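Local coordinates for protein glial cell-derived neurotrophic factor (Rattus norvegicus, PDB 1AGQ) that acts as a neurotrophic growth factor of the cystine-knot, TGF-beta-like family, probably signalling by binding cell-surface receptors as a dimer, at residues Leu56-Lys61 with Val120-Arg125. Numbering follows the deposited sequence.
Sequences LGYETK and VYHILR
Leu56 meets segment 120-125 through its CD2 methyl, 4.4 Å from CD2 of Leu124, a loose apolar touch between two branched side chains. Met79 of the second subunit packs on both leucines, so aliphatic residues suit this seam between subunits. Gly57 follows with positive phi (87°), where a CB would press against the preceding carbonyl oxygen, and the turn brings Tyr58 round to the strand. The Tyr58 ring has two partners here. Its CE1 corner points at the face of His122, 3.5 Å from ND1, in an edge-to-face pair with planes at 60° and centroids 4.8 Å apart. Obliquely to the same ring, CD2 of Leu124 lies 3.4 Å from CE2 and 3.2 Å from OH of Tyr58, tight for a methyl beside a phenol. The loop joining strands 43-50 and 63-70 is thus laid on the hairpin of strands 112-115 and 121-124, in the elongated cystine-knot fold of the TGF-beta-like family; Phe114 of that hairpin also meets the tyrosine edge-to-face. A water 2.9 Å from His122 ND1 sits in the plane of the tyrosine ring and makes a weak link to Tyr58 OH, the water oxygen lying 3.3 Å from that hydroxyl. With chi1 of His122 at -63°, CG lies beside the backbone N, which leaves one ring face under CE1 of Tyr58, while Asp116 holds NE2 by a hydrogen bond. Were His122 replaced by an alanine, CE1 of Tyr58 would probably lose the face it points at, and Asp116 and the water a ring nitrogen to bind.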
ATOM      1  N   LEU B  56     -28.818  -5.263   4.731  1.00 49.42           N
ATOM      2  CA  LEU B  56     -28.938  -5.638   6.141  1.00 47.91           C
ATOM      3  C   LEU B  56     -30.353  -5.453   6.672  1.00 46.85           C
ATOM      4  O   LEU B  56     -30.616  -5.696   7.849  1.00 46.43           O
ATOM      5  CB  LEU B  56     -27.964  -4.817   6.996  1.00 48.94           C
ATOM      6  CG  LEU B  56     -26.555  -5.355   7.277  1.00 42.97           C
ATOM      7  CD1 LEU B  56     -26.227  -6.520   6.379  1.00 45.45           C
ATOM      8  CD2 LEU B  56     -25.550  -4.238   7.088  1.00 50.80           C
ATOM      9  N   GLY B  57     -31.259  -5.007   5.813  1.00 44.69           N
ATOM     10  CA  GLY B  57     -32.632  -4.830   6.241  1.00 46.29           C
ATOM     11  C   GLY B  57     -32.961  -3.491   6.863  1.00 49.19           C
ATOM     12  O   GLY B  57     -34.070  -3.296   7.358  1.00 49.88           O
ATOM     13  N   TYR B  58     -32.019  -2.552   6.838  1.00 43.95           N
ATOM     14  CA  TYR B  58     -32.287  -1.247   7.432  1.00 46.05           C
ATOM     15  C   TYR B  58     -33.105  -0.343   6.518  1.00 42.22           C
ATOM     16  O   TYR B  58     -32.874  -0.292   5.316  1.00 42.10           O
ATOM     17  CB  TYR B  58     -30.979  -0.532   7.789  1.00 39.72           C
ATOM     18  CG  TYR B  58     -30.112  -1.283   8.785  1.00 42.18           C
ATOM     19  CD1 TYR B  58     -30.569  -1.581  10.060  1.00 27.28           C
ATOM     20  CD2 TYR B  58     -28.818  -1.698   8.429  1.00 50.84           C
ATOM     21  CE1 TYR B  58     -29.774  -2.268  10.974  1.00 39.89           C
ATOM     22  CE2 TYR B  58     -28.010  -2.387   9.347  1.00 47.97           C
ATOM     23  CZ  TYR B  58     -28.495  -2.665  10.616  1.00 49.25           C
ATOM     24  OH  TYR B  58     -27.705  -3.332  11.533  1.00 44.27           O
ATOM     25  N   GLU B  59     -34.066   0.360   7.109  1.00 39.44           N
ATOM     26  CA  GLU B  59     -34.900   1.316   6.393  1.00 38.32           C
ATOM     27  C   GLU B  59     -34.431   2.672   6.935  1.00 38.55           C
ATOM     28  O   GLU B  59     -34.880   3.128   7.982  1.00 40.08           O
ATOM     29  CB  GLU B  59     -36.376   1.042   6.699  1.00 42.94           C
ATOM     30  N   THR B  60     -33.483   3.283   6.227  1.00 36.24           N
ATOM     31  CA  THR B  60     -32.890   4.561   6.627  1.00 30.02           C
ATOM     32  C   THR B  60     -32.310   5.315   5.425  1.00 31.46           C
ATOM     33  O   THR B  60     -32.157   4.758   4.342  1.00 35.57           O
ATOM     34  CB  THR B  60     -31.729   4.336   7.649  1.00 27.46           C
ATOM     35  OG1 THR B  60     -31.113   5.591   7.963  1.00 37.23           O
ATOM     36  CG2 THR B  60     -30.680   3.416   7.057  1.00 32.71           C
ATOM     37  N   LYS B  61     -31.999   6.595   5.622  1.00 33.21           N
ATOM     38  CA  LYS B  61     -31.399   7.424   4.579  1.00 35.96           C
ATOM     39  C   LYS B  61     -29.889   7.519   4.857  1.00 34.45           C
ATOM     40  O   LYS B  61     -29.146   8.184   4.141  1.00 35.69           O
ATOM     41  CB  LYS B  61     -32.000   8.829   4.594  1.00 40.86           C
ATOM     42  N   VAL B 120     -35.594   3.694  15.419  1.00 28.43           N
ATOM     43  CA  VAL B 120     -35.004   2.559  16.114  1.00 24.97           C
ATOM     44  C   VAL B 120     -33.475   2.700  16.029  1.00 27.74           C
ATOM     45  O   VAL B 120     -32.904   2.950  14.959  1.00 25.17           O
ATOM     46  CB  VAL B 120     -35.411   1.218  15.481  1.00 33.04           C
ATOM     47  CG1 VAL B 120     -34.539   0.087  16.031  1.00 37.81           C
ATOM     48  CG2 VAL B 120     -36.886   0.951  15.756  1.00 35.95           C
ATOM     49  N   TYR B 121     -32.826   2.563  17.176  1.00 23.47           N
ATOM     50  CA  TYR B 121     -31.380   2.687  17.269  1.00 27.05           C
ATOM     51  C   TYR B 121     -30.676   1.427  16.769  1.00 29.29           C
ATOM     52  O   TYR B 121     -31.079   0.310  17.089  1.00 27.39           O
ATOM     53  CB  TYR B 121     -30.977   2.954  18.725  1.00 20.66           C
ATOM     54  CG  TYR B 121     -29.481   2.947  18.955  1.00 23.69           C
ATOM     55  CD1 TYR B 121     -28.794   1.749  19.149  1.00 25.37           C
ATOM     56  CD2 TYR B 121     -28.759   4.128  18.994  1.00 22.87           C
ATOM     57  CE1 TYR B 121     -27.414   1.747  19.377  1.00 27.53           C
ATOM     58  CE2 TYR B 121     -27.396   4.137  19.219  1.00 23.24           C
ATOM     59  CZ  TYR B 121     -26.733   2.940  19.411  1.00 25.50           C
ATOM     60  OH  TYR B 121     -25.370   2.967  19.649  1.00 38.01           O
ATOM     61  N   HIS B 122     -29.626   1.617  15.970  1.00 24.76           N
ATOM     62  CA  HIS B 122     -28.850   0.508  15.431  1.00 26.23           C
ATOM     63  C   HIS B 122     -27.385   0.893  15.448  1.00 27.15           C
ATOM     64  O   HIS B 122     -27.042   2.072  15.320  1.00 22.58           O
ATOM     65  CB  HIS B 122     -29.218   0.233  13.976  1.00 27.33           C
ATOM     66  CG  HIS B 122     -30.634  -0.182  13.771  1.00 31.51           C
ATOM     67  ND1 HIS B 122     -31.098  -1.435  14.111  1.00 31.86           N
ATOM     68  CD2 HIS B 122     -31.675   0.462  13.195  1.00 29.47           C
ATOM     69  CE1 HIS B 122     -32.368  -1.540  13.753  1.00 34.36           C
ATOM     70  NE2 HIS B 122     -32.739  -0.402  13.196  1.00 29.91           N
ATOM     71  N   ILE B 123     -26.509  -0.099  15.593  1.00 24.61           N
ATOM     72  CA  ILE B 123     -25.069   0.171  15.568  1.00 26.70           C
ATOM     73  C   ILE B 123     -24.418  -0.886  14.666  1.00 22.42           C
ATOM     74  O   ILE B 123     -24.754  -2.075  14.725  1.00 31.67           O
ATOM     75  CB  ILE B 123     -24.450   0.140  17.008  1.00 29.41           C
ATOM     76  CG1 ILE B 123     -22.933   0.339  16.944  1.00 32.57           C
ATOM     77  CG2 ILE B 123     -24.760  -1.184  17.690  1.00 36.43           C
ATOM     78  CD1 ILE B 123     -22.336   0.833  18.230  1.00 31.60           C
ATOM     79  N   LEU B 124     -23.555  -0.438  13.774  1.00 27.08           N
ATOM     80  CA  LEU B 124     -22.832  -1.354  12.900  1.00 28.94           C
ATOM     81  C   LEU B 124     -21.437  -1.376  13.514  1.00 28.08           C
ATOM     82  O   LEU B 124     -20.835  -0.326  13.736  1.00 33.37           O
ATOM     83  CB  LEU B 124     -22.779  -0.817  11.474  1.00 29.06           C
ATOM     84  CG  LEU B 124     -24.144  -0.588  10.819  1.00 39.35           C
ATOM     85  CD1 LEU B 124     -23.936  -0.046   9.417  1.00 34.93           C
ATOM     86  CD2 LEU B 124     -24.927  -1.887  10.791  1.00 41.98           C
ATOM     87  N   ARG B 125     -20.958  -2.580  13.830  1.00 33.42           N
ATOM     88  CA  ARG B 125     -19.639  -2.765  14.442  1.00 22.40           C
ATOM     89  C   ARG B 125     -18.760  -3.650  13.531  1.00 21.74           C
ATOM     90  O   ARG B 125     -19.242  -4.653  12.991  1.00 26.39           O
ATOM     91  CB  ARG B 125     -19.794  -3.475  15.795  1.00 30.35           C
ATOM     92  CG  ARG B 125     -20.536  -2.731  16.892  1.00 38.13           C
ATOM     93  CD  ARG B 125     -20.714  -3.671  18.087  1.00 45.97           C
ATOM     94  NE  ARG B 125     -21.300  -3.000  19.245  1.00 56.51           N
ATOM     95  CZ  ARG B 125     -20.590  -2.394  20.191  1.00 57.01           C
ATOM     96  NH1 ARG B 125     -19.262  -2.381  20.119  1.00 60.54           N
ATOM     97  NH2 ARG B 125     -21.202  -1.778  21.194  1.00 59.48           N
TER
HETATM   98  O   HOH W   1     -29.038  -3.450  14.551  1.00 47.79           O